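PDB 4XWW: DR2417 from Deinococcus radiodurans, which probably degrades and matures RNA as a dimeric metal-dependent 5'-3' exonuclease of the metallo-beta-lactamase superfamily, possibly with endonuclease activity too. Local coordinates for residues 192-196 with 390-394; 213-219 with 381-387; 396-400 with 437-442. All coordinates share one frame; numbering follows the deposited sequence.

Interaction 1: residues 192-196 with 390-394; sequences LERVE and ILNLT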
loop_
_atom_site.group_PDB
_atom_site.type_symbol
_atom_site.label_atom_id
_atom_site.label_comp_id
_atom_site.label_asym_id
_atom_site.label_seq_id
_atom_site.Cartn_x
_atom_site.Cartn_y
_atom_site.Cartn_z
ATOM N N LEU A 192 24.027 3.899 -27.836
ATOM C CA LEU A 192 25.056 3.143 -27.123
ATOM C C LEU A 192 26.432 3.362 -27.744
ATOM O O LEU A 192 27.451 3.205 -27.079
ATOM C CB LEU A 192 24.715 1.652 -27.089
ATOM C CG LEU A 192 23.440 1.311 -26.318
ATOM C CD1 LEU A 192 23.235 -0.194 -26.251
ATOM C CD2 LEU A 192 23.479 1.933 -24.923
ATOM N N GLU A 193 26.451 3.710 -29.027
ATOM C CA GLU A 193 27.688 4.091 -29.707
ATOM C C GLU A 193 28.312 5.289 -28.994
ATOM O O GLU A 193 29.516 5.307 -28.706
ATOM C CB GLU A 193 27.390 4.418 -31.171
ATOM C CG GLU A 193 28.587 4.804 -32.009
ATOM C CD GLU A 193 28.194 5.138 -33.438
ATOM O OE1 GLU A 193 27.248 5.933 -33.630
ATOM O OE2 GLU A 193 28.826 4.598 -34.371
ATOM N N ARG A 194 27.488 6.286 -28.683
ATOM C CA ARG A 194 28.003 7.499 -28.050
ATOM C C ARG A 194 28.477 7.201 -26.643
ATOM O O ARG A 194 29.483 7.737 -26.190
ATOM C CB ARG A 194 26.949 8.607 -28.008
ATOM C CG ARG A 194 27.455 9.868 -27.330
ATOM C CD ARG A 194 28.557 10.506 -28.218
ATOM N NE ARG A 194 29.255 11.678 -27.667
ATOM C CZ ARG A 194 30.333 11.622 -26.883
ATOM N NH1 ARG A 194 30.827 10.438 -26.488
ATOM N NH2 ARG A 194 30.916 12.745 -26.482
ATOM N N VAL A 195 27.724 6.352 -25.943
ATOM C CA VAL A 195 28.066 5.982 -24.577
ATOM C C VAL A 195 29.389 5.206 -24.559
ATOM O O VAL A 195 30.263 5.465 -23.727
ATOM C CB VAL A 195 26.925 5.155 -23.927
ATOM C CG1 VAL A 195 27.373 4.542 -22.605
ATOM C CG2 VAL A 195 25.658 6.034 -23.734
ATOM N N GLU A 196 29.537 4.263 -25.485
ATOM C CA GLU A 196 30.779 3.502 -25.584
ATOM C C GLU A 196 31.971 4.421 -25.897
ATOM O O GLU A 196 33.065 4.258 -25.344
ATOM C CB GLU A 196 30.658 2.414 -26.649
ATOM C CG GLU A 196 31.958 1.649 -26.855
ATOM C CD GLU A 196 31.756 0.325 -27.558
ATOM O OE1 GLU A 196 30.803 0.215 -28.361
ATOM O OE2 GLU A 196 32.552 -0.605 -27.300
ATOM N N ILE A 390 25.641 -0.351 -19.273
ATOM C CA ILE A 390 26.110 1.022 -19.145
ATOM C C ILE A 390 27.402 1.126 -18.327
ATOM O O ILE A 390 28.355 1.822 -18.722
ATOM C CB ILE A 390 25.036 1.910 -18.522
ATOM C CG1 ILE A 390 23.769 1.882 -19.398
ATOM C CG2 ILE A 390 25.602 3.350 -18.306
ATOM C CD1 ILE A 390 24.030 2.250 -20.863
ATOM N N LEU A 391 27.440 0.442 -17.186
ATOM C CA LEU A 391 28.650 0.407 -16.365
ATOM C C LEU A 391 29.833 -0.177 -17.138
ATOM O O LEU A 391 30.943 0.327 -17.023
ATOM C CB LEU A 391 28.396 -0.393 -15.070
ATOM C CG LEU A 391 27.648 0.377 -13.971
ATOM C CD1 LEU A 391 26.807 -0.540 -13.110
ATOM C CD2 LEU A 391 28.643 1.145 -13.100
ATOM N N ASN A 392 29.602 -1.207 -17.949
ATOM C CA ASN A 392 30.693 -1.822 -18.713
ATOM C C ASN A 392 31.168 -0.949 -19.873
ATOM O O ASN A 392 32.353 -0.938 -20.203
ATOM C CB ASN A 392 30.273 -3.199 -19.259
ATOM C CG ASN A 392 30.225 -4.288 -18.181
ATOM O OD1 ASN A 392 30.948 -4.234 -17.183
ATOM N ND2 ASN A 392 29.369 -5.281 -18.390
ATOM N N LEU A 393 30.241 -0.232 -20.493
ATOM C CA LEU A 393 30.573 0.622 -21.628
ATOM C C LEU A 393 31.296 1.903 -21.195
ATOM O O LEU A 393 32.196 2.379 -21.886
ATOM C CB LEU A 393 29.299 0.976 -22.400
ATOM C CG LEU A 393 28.711 -0.105 -23.298
ATOM C CD1 LEU A 393 27.423 0.401 -23.919
ATOM C CD2 LEU A 393 29.721 -0.473 -24.420
ATOM N N THR A 394 30.884 2.465 -20.060
ATOM C CA THR A 394 31.442 3.740 -19.603
ATOM C C THR A 394 32.719 3.584 -18.784
ATOM O O THR A 394 33.551 4.510 -18.753
ATOM C CB THR A 394 30.431 4.548 -18.788
ATOM O OG1 THR A 394 29.893 3.729 -17.749
ATOM C CG2 THR A 394 29.310 5.042 -19.685
HETATM O O HOH W 1 33.868 2.105 -23.933
#

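Interaction 2: residues 213-219 with 381-387; sequences AERPGHT and HASQEEL. With nucleotides of chain C.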
loop_
_atom_site.group_PDB
_atom_site.type_symbol
_atom_site.label_atom_id
_atom_site.label_comp_id
_atom_site.label_asym_id
_atom_site.label_seq_id
_atom_site.Cartn_x
_atom_site.Cartn_y
_atom_site.Cartn_z
ATOM N N ALA A 213 17.169 -1.561 -10.083
ATOM C CA ALA A 213 18.443 -2.224 -9.807
ATOM C C ALA A 213 18.296 -3.577 -9.090
ATOM O O ALA A 213 19.236 -4.371 -9.083
ATOM C CB ALA A 213 19.364 -1.282 -9.002
ATOM N N GLU A 214 17.122 -3.847 -8.511
ATOM C CA GLU A 214 16.897 -5.135 -7.824
ATOM C C GLU A 214 16.288 -6.187 -8.745
ATOM O O GLU A 214 16.099 -7.335 -8.344
ATOM C CB GLU A 214 16.013 -4.934 -6.584
ATOM C CG GLU A 214 16.693 -4.051 -5.555
ATOM C CD GLU A 214 15.968 -4.012 -4.217
ATOM O OE1 GLU A 214 15.701 -5.092 -3.640
ATOM O OE2 GLU A 214 15.695 -2.898 -3.729
ATOM N N ARG A 215 16.002 -5.797 -9.986
ATOM C CA ARG A 215 15.400 -6.695 -10.973
ATOM C C ARG A 215 16.433 -7.347 -11.883
ATOM O O ARG A 215 17.160 -6.664 -12.585
ATOM C CB ARG A 215 14.387 -5.935 -11.830
ATOM C CG ARG A 215 13.202 -5.397 -11.025
ATOM C CD ARG A 215 12.080 -4.982 -11.971
ATOM N NE ARG A 215 11.151 -4.041 -11.353
ATOM C CZ ARG A 215 10.146 -3.458 -12.003
ATOM N NH1 ARG A 215 9.937 -3.724 -13.287
ATOM N NH2 ARG A 215 9.351 -2.606 -11.371
ATOM N N PRO A 216 16.516 -8.684 -11.856
ATOM C CA PRO A 216 17.510 -9.360 -12.691
ATOM C C PRO A 216 17.069 -9.341 -14.143
ATOM O O PRO A 216 15.889 -9.114 -14.399
ATOM C CB PRO A 216 17.536 -10.792 -12.137
ATOM C CG PRO A 216 16.820 -10.714 -10.801
ATOM C CD PRO A 216 15.818 -9.616 -10.957
ATOM N N GLY A 217 18.008 -9.548 -15.063
ATOM C CA GLY A 217 17.681 -9.673 -16.471
ATOM C C GLY A 217 17.514 -8.348 -17.190
ATOM O O GLY A 217 18.109 -7.347 -16.810
ATOM N N HIS A 218 16.679 -8.363 -18.225
ATOM C CA HIS A 218 16.500 -7.241 -19.131
ATOM C C HIS A 218 15.025 -6.855 -19.136
ATOM O O HIS A 218 14.145 -7.730 -19.145
ATOM C CB HIS A 218 16.990 -7.647 -20.525
ATOM C CG HIS A 218 17.236 -6.502 -21.454
ATOM N ND1 HIS A 218 16.245 -5.622 -21.839
ATOM C CD2 HIS A 218 18.358 -6.118 -22.109
ATOM C CE1 HIS A 218 16.755 -4.730 -22.671
ATOM N NE2 HIS A 218 18.032 -5.010 -22.855
ATOM N N THR A 219 14.740 -5.563 -19.071
ATOM C CA THR A 219 13.351 -5.098 -19.109
ATOM C C THR A 219 12.770 -5.449 -20.475
ATOM O O THR A 219 13.464 -5.340 -21.482
ATOM C CB THR A 219 13.264 -3.574 -18.843
ATOM O OG1 THR A 219 13.771 -3.293 -17.533
ATOM C CG2 THR A 219 11.824 -3.058 -18.942
ATOM N N HIS A 381 12.199 1.595 -17.070
ATOM C CA HIS A 381 13.558 1.656 -16.515
ATOM C C HIS A 381 14.343 0.344 -16.672
ATOM O O HIS A 381 13.794 -0.752 -16.591
ATOM C CB HIS A 381 13.529 2.071 -15.038
ATOM C CG HIS A 381 12.847 3.376 -14.769
ATOM N ND1 HIS A 381 13.539 4.567 -14.685
ATOM C CD2 HIS A 381 11.539 3.682 -14.570
ATOM C CE1 HIS A 381 12.690 5.547 -14.429
ATOM N NE2 HIS A 381 11.473 5.037 -14.355
ATOM N N ALA A 382 15.650 0.503 -16.862
ATOM C CA ALA A 382 16.625 -0.581 -16.989
ATOM C C ALA A 382 16.683 -1.533 -15.818
ATOM O O ALA A 382 16.816 -1.102 -14.679
ATOM C CB ALA A 382 18.005 0.020 -17.183
ATOM N N SER A 383 16.666 -2.828 -16.119
ATOM C CA SER A 383 16.946 -3.841 -15.118
ATOM C C SER A 383 18.459 -4.078 -15.086
ATOM O O SER A 383 19.212 -3.389 -15.783
ATOM C CB SER A 383 16.173 -5.117 -15.441
ATOM O OG SER A 383 14.784 -4.842 -15.406
ATOM N N GLN A 384 18.895 -5.045 -14.283
ATOM C CA GLN A 384 20.329 -5.235 -14.014
ATOM C C GLN A 384 21.194 -5.431 -15.264
ATOM O O GLN A 384 22.298 -4.873 -15.345
ATOM C CB GLN A 384 20.536 -6.431 -13.055
ATOM C CG GLN A 384 20.066 -6.143 -11.636
ATOM C CD GLN A 384 20.131 -7.366 -10.717
ATOM O OE1 GLN A 384 20.496 -8.459 -11.141
ATOM N NE2 GLN A 384 19.759 -7.173 -9.456
ATOM N N GLU A 385 20.730 -6.224 -16.233
ATOM C CA GLU A 385 21.559 -6.446 -17.424
ATOM C C GLU A 385 21.835 -5.125 -18.138
ATOM O O GLU A 385 22.965 -4.868 -18.597
ATOM C CB GLU A 385 20.886 -7.440 -18.380
ATOM C CG GLU A 385 21.105 -8.880 -17.986
ATOM C CD GLU A 385 20.436 -9.845 -18.941
ATOM O OE1 GLU A 385 20.129 -9.438 -20.089
ATOM O OE2 GLU A 385 20.210 -11.004 -18.535
ATOM N N GLU A 386 20.809 -4.279 -18.206
ATOM C CA GLU A 386 20.956 -3.002 -18.887
ATOM C C GLU A 386 21.830 -2.053 -18.083
ATOM O O GLU A 386 22.693 -1.374 -18.645
ATOM C CB GLU A 386 19.593 -2.392 -19.158
ATOM C CG GLU A 386 18.729 -3.265 -20.050
ATOM C CD GLU A 386 17.265 -3.105 -19.717
ATOM O OE1 GLU A 386 16.790 -3.837 -18.817
ATOM O OE2 GLU A 386 16.608 -2.225 -20.322
ATOM N N LEU A 387 21.642 -2.031 -16.771
ATOM C CA LEU A 387 22.513 -1.217 -15.918
ATOM C C LEU A 387 23.975 -1.661 -16.050
ATOM O O LEU A 387 24.886 -0.825 -16.103
ATOM C CB LEU A 387 22.050 -1.295 -14.444
ATOM C CG LEU A 387 20.619 -0.811 -14.189
ATOM C CD1 LEU A 387 20.233 -0.995 -12.708
ATOM C CD2 LEU A 387 20.508 0.655 -14.644
ATOM P P U C 3 8.624 7.417 -13.723
ATOM O OP1 U C 3 9.235 6.508 -14.719
ATOM O OP2 U C 3 9.456 8.444 -13.056
ATOM O "O5'" U C 3 7.378 8.119 -14.418
ATOM C "C5'" U C 3 6.292 7.332 -14.930
ATOM C "C4'" U C 3 4.980 7.981 -14.572
ATOM O "O4'" U C 3 4.573 7.547 -13.245
ATOM C "C3'" U C 3 5.006 9.507 -14.537
ATOM O "O3'" U C 3 3.841 10.021 -15.160
ATOM C "C2'" U C 3 5.016 9.827 -13.046
ATOM O "O2'" U C 3 4.425 11.071 -12.729
ATOM C "C1'" U C 3 4.193 8.672 -12.485
ATOM N N1 U C 3 4.473 8.397 -11.071
ATOM C C2 U C 3 3.397 8.292 -10.212
ATOM O O2 U C 3 2.241 8.401 -10.582
ATOM N N3 U C 3 3.728 8.049 -8.903
ATOM C C4 U C 3 4.993 7.906 -8.374
ATOM O O4 U C 3 5.124 7.688 -7.168
ATOM C C5 U C 3 6.052 8.034 -9.326
ATOM C C6 U C 3 5.762 8.275 -10.610
ATOM P P U C 2 7.588 1.513 -14.507
ATOM O OP1 U C 2 7.474 2.397 -15.688
ATOM O OP2 U C 2 8.822 0.722 -14.298
ATOM O "O5'" U C 2 7.369 2.358 -13.175
ATOM C "C5'" U C 2 6.282 3.289 -13.046
ATOM C "C4'" U C 2 6.716 4.496 -12.246
ATOM O "O4'" U C 2 6.842 4.141 -10.840
ATOM C "C3'" U C 2 8.056 5.111 -12.646
ATOM O "O3'" U C 2 7.941 6.525 -12.593
ATOM C "C2'" U C 2 8.991 4.657 -11.531
ATOM O "O2'" U C 2 10.087 5.527 -11.340
ATOM C "C1'" U C 2 8.044 4.678 -10.336
ATOM N N1 U C 2 8.485 3.862 -9.198
ATOM C C2 U C 2 8.330 4.392 -7.932
ATOM O O2 U C 2 7.842 5.490 -7.729
ATOM N N3 U C 2 8.768 3.585 -6.913
ATOM C C4 U C 2 9.334 2.334 -7.023
ATOM O O4 U C 2 9.676 1.732 -6.003
ATOM C C5 U C 2 9.464 1.857 -8.365
ATOM C C6 U C 2 9.045 2.619 -9.382
HETATM O O HOH W 2 20.702 -10.076 -13.815
#

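Interaction 3: residues 396-400 with 437-442; sequences PKFFL and LGPDEF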
loop_
_atom_site.group_PDB
_atom_site.type_symbol
_atom_site.label_atom_id
_atom_site.label_comp_id
_atom_site.label_asym_id
_atom_site.label_seq_id
_atom_site.Cartn_x
_atom_site.Cartn_y
_atom_site.Cartn_z
ATOM N N PRO A 396 33.530 3.840 -15.619
ATOM C CA PRO A 396 33.738 5.113 -14.925
ATOM C C PRO A 396 34.712 4.992 -13.759
ATOM O O PRO A 396 34.801 3.946 -13.107
ATOM C CB PRO A 396 32.337 5.457 -14.418
ATOM C CG PRO A 396 31.771 4.121 -14.094
ATOM C CD PRO A 396 32.273 3.195 -15.188
ATOM N N LYS A 397 35.431 6.064 -13.477
ATOM C CA LYS A 397 36.299 6.062 -12.313
ATOM C C LYS A 397 35.452 6.130 -11.050
ATOM O O LYS A 397 35.712 5.413 -10.088
ATOM C CB LYS A 397 37.290 7.220 -12.358
ATOM C CG LYS A 397 38.301 7.210 -11.208
ATOM C CD LYS A 397 39.479 8.167 -11.499
ATOM C CE LYS A 397 40.577 8.031 -10.429
ATOM N NZ LYS A 397 41.660 9.046 -10.557
ATOM N N PHE A 398 34.423 6.974 -11.066
ATOM C CA PHE A 398 33.594 7.168 -9.879
ATOM C C PHE A 398 32.122 6.961 -10.221
ATOM O O PHE A 398 31.728 7.125 -11.373
ATOM C CB PHE A 398 33.848 8.557 -9.307
ATOM C CG PHE A 398 35.279 8.763 -8.857
ATOM C CD1 PHE A 398 35.840 7.902 -7.934
ATOM C CD2 PHE A 398 36.052 9.805 -9.357
ATOM C CE1 PHE A 398 37.154 8.079 -7.507
ATOM C CE2 PHE A 398 37.373 9.990 -8.944
ATOM C CZ PHE A 398 37.923 9.120 -8.011
ATOM N N PHE A 399 31.305 6.578 -9.243
ATOM C CA PHE A 399 29.941 6.188 -9.553
ATOM C C PHE A 399 28.956 6.695 -8.495
ATOM O O PHE A 399 29.163 6.496 -7.290
ATOM C CB PHE A 399 29.895 4.660 -9.704
ATOM C CG PHE A 399 28.528 4.086 -9.973
ATOM C CD1 PHE A 399 27.638 4.710 -10.831
ATOM C CD2 PHE A 399 28.165 2.885 -9.390
ATOM C CE1 PHE A 399 26.380 4.148 -11.073
ATOM C CE2 PHE A 399 26.928 2.315 -9.628
ATOM C CZ PHE A 399 26.028 2.949 -10.464
ATOM N N LEU A 400 27.895 7.360 -8.968
ATOM C CA LEU A 400 26.793 7.832 -8.132
ATOM C C LEU A 400 25.481 7.204 -8.566
ATOM O O LEU A 400 24.802 7.727 -9.447
ATOM C CB LEU A 400 26.635 9.355 -8.206
ATOM C CG LEU A 400 27.490 10.289 -7.361
ATOM C CD1 LEU A 400 27.067 11.731 -7.642
ATOM C CD2 LEU A 400 27.319 9.972 -5.886
ATOM N N LEU A 437 34.198 16.335 -6.612
ATOM C CA LEU A 437 34.720 15.519 -7.689
ATOM C C LEU A 437 35.929 16.191 -8.321
ATOM O O LEU A 437 35.863 17.343 -8.743
ATOM C CB LEU A 437 33.631 15.259 -8.738
ATOM C CG LEU A 437 34.031 14.436 -9.967
ATOM C CD1 LEU A 437 34.100 12.973 -9.600
ATOM C CD2 LEU A 437 33.073 14.652 -11.122
ATOM N N GLY A 438 37.035 15.458 -8.349
ATOM C CA GLY A 438 38.233 15.881 -9.045
ATOM C C GLY A 438 38.816 14.691 -9.776
ATOM O O GLY A 438 38.281 13.591 -9.693
ATOM N N PRO A 439 39.919 14.902 -10.507
ATOM C CA PRO A 439 40.540 13.808 -11.261
ATOM C C PRO A 439 40.833 12.572 -10.410
ATOM O O PRO A 439 40.755 11.457 -10.927
ATOM C CB PRO A 439 41.831 14.451 -11.779
ATOM C CG PRO A 439 41.420 15.880 -11.994
ATOM C CD PRO A 439 40.544 16.202 -10.814
ATOM N N ASP A 440 41.149 12.767 -9.132
ATOM C CA ASP A 440 41.326 11.654 -8.208
ATOM C C ASP A 440 40.683 11.951 -6.858
ATOM O O ASP A 440 41.200 11.557 -5.813
ATOM C CB ASP A 440 42.808 11.325 -8.008
ATOM C CG ASP A 440 43.006 9.946 -7.403
ATOM O OD1 ASP A 440 42.265 9.031 -7.821
ATOM O OD2 ASP A 440 43.862 9.778 -6.505
ATOM N N GLU A 441 39.562 12.665 -6.881
ATOM C CA GLU A 441 38.836 12.980 -5.657
ATOM C C GLU A 441 37.375 12.647 -5.849
ATOM O O GLU A 441 36.801 12.946 -6.887
ATOM C CB GLU A 441 38.986 14.457 -5.278
ATOM C CG GLU A 441 38.228 14.832 -3.995
ATOM C CD GLU A 441 38.459 16.271 -3.560
ATOM O OE1 GLU A 441 39.277 16.962 -4.202
ATOM O OE2 GLU A 441 37.827 16.707 -2.569
ATOM N N PHE A 442 36.782 12.035 -4.836
ATOM C CA PHE A 442 35.373 11.676 -4.880
ATOM C C PHE A 442 34.911 11.444 -3.451
ATOM O O PHE A 442 35.100 10.363 -2.890
ATOM C CB PHE A 442 35.161 10.436 -5.747
ATOM C CG PHE A 442 33.701 10.115 -6.021
ATOM C CD1 PHE A 442 32.861 11.082 -6.568
ATOM C CD2 PHE A 442 33.185 8.857 -5.763
ATOM C CE1 PHE A 442 31.522 10.796 -6.843
ATOM C CE2 PHE A 442 31.850 8.565 -6.034
ATOM C CZ PHE A 442 31.022 9.538 -6.574
#

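Interaction 1: residues 192-196 with 390-394
The carbonyl oxygen of Ile390 is gripped twice by Thr394: the hydroxyl bonds to it, OG1 to O 2.6 Å, and the backbone N-H reaches it from the opposite face of its plane. This lies in the last turn of helix 384-394, which packs against helix 192-201, two helices of the metallo-beta-lactamase sandwich that each precede one of the neighbouring parallel strands 205-209 and 398-402. Their short axes approach to 9.3 Å at 51°. With its hydroxyl folded back (chi1 52°), Thr394 presents CG2 to the other helix, where it meets Val195 CG1 at 3.5 Å. The same methyl touches Leu393 CB, the two side chains crossing at about a right angle. Leu393 points toward the other helix and splits its branches: CD1 nears the Leu192 CD2 methyl, whereas CD2 lies along the extended Glu196 side chain, from CB, 3.8 Å away, to the carboxylate. Leu192 CD2 also meets Ile390 CD1, these side chains again nearly perpendicular, and Leu206 of strand 205-209 packs on Ile390 and Thr394. One water bridges the two backbones, donating to Glu196 O and to Leu393 O, each 2.7 Å from its oxygen.

Interaction 2: residues 213-219 with 381-387
Backbone bonds tie the loop 213-219 to the first turn of helix 384-394. Gln384 N bonds to Arg215 O, and Glu385 N bonds to Gly217 O, 2.9 Å away, so carbonyls of the loop take N-H groups that no earlier helical turn could satisfy. Ser383 occupies the N-cap without a capping bond of its own; its N-H instead goes to Glu386 OE1, one half of a capping box.

Side-chain bonds complete the seam. Glu386 OE1 also accepts from Thr219 N at 2.7 Å, nearly linear at 177°, the two donors arriving from opposite faces of the carboxylate. Thr219 OG1 donates to His381 O, 2.7 Å away, and has Ser383 OG beside it. Gln384, extended beyond CG, brings NE2 to Ala213 O at 2.9 Å with that oxygen in the amide plane, while its OE1 shares a water with Gly217 N.

Within the metallo-beta-lactamase fold the seam joins the loop after strand 205-209 to the turn that carries His381, the predicted proton acceptor of this beta-CASP ribonuclease. His381 NE2 donates to OP1 of U3 in the RNA, 2.7 Å away. Its ND1 is held by Asp209, the predicted proton donor, and its ring meets that of zinc ligand His153 edge to face.

Stacking and apolar contacts fill the rest. The His218 ring lies over Glu386, whose CG sits 3.5 Å from the ring centroid in a CH-pi contact; the carboxylate runs nearly parallel to the ring, 6° apart. His218 is held in this pose by ND1, which donates in the ring plane to Thr219 O. At the other end of the loop, Leu387 CD1 packs on Ala213 CB at 3.8 Å.

Interaction 3: residues 396-400 with 437-442
Phe398 and Phe442 slide past each other in opposite directions, each laying its CB over the ring of the other. Phe442 CB stands 3.4 Å from the centroid of the Phe398 ring and Phe398 CB 3.6 Å from that of Phe442, a reciprocal pair of CH-pi contacts. The planes stay within 20° of parallel, but the centroids are 4.8 Å apart and the rings themselves barely overlap. Different first torsions send the two rings past each other until each CB comes over the opposing ring: CG of Phe442 is anti to its backbone N (chi1 -171°), whereas that of Phe398 lies beside its own (chi1 -62°). On the face of Phe398 away from Phe442 lies CG of Lys397, so the ring is sandwiched between aliphatic carbons.

Around the rims, Leu400 CG meets the edge of Phe442 in its plane, 3.7 Å from CZ. At the other ring, Leu437 CD1 comes to Phe398 CD2 at an oblique slant, and Gly438 O lies near the ring plane at its edge.

Strand 398-402 belongs to one sheet of the metallo-beta-lactamase sandwich, and 433-438 with 441-447 form a hairpin at the border of the other, so these aromatics fill the space between the sheets. The hairpin is closed by Pro439 and Asp440, with Gly438 N bonded to Glu441 O. Phe399 points the opposite way, its ring edge-to-face with His412 of helix 406-417.

At the exposed turn, Lys397 stretches out in an extended chain and crosses Asp440 at about a right angle. Lys397 NZ donates to Pro439 O at 2.6 Å, in the carbonyl plane on a lone pair. Lys397 NZ also makes a salt bridge with Asp440 OD1, 2.8 Å away on the anti side of the carboxylate and tilted out of its plane, an oxygen shared with Lys424.

Interactions 1 and 2 use opposite ends of helix 384-394, their centres about 15 Å apart. The N-terminal end, with the preceding turn that carries His381 to the zinc site and the RNA, is tied to its loop by many hydrogen bonds; interaction 1, at the C-terminal end and about 16 Å from the RNA at the nearest atoms, packs through aliphatic side chains and one bridging water. Interaction 3, on the next strand, touches interaction 1 where Leu391 CD2 meets Phe399 CE2 at 4.0 Å. It is a largely buried aromatic contact between sheets, with its salt bridge at the exposed turn. Interactions 1 and 2 are partly buried: the first joins two helices, one packed on strand 205-209, the second borders the active site.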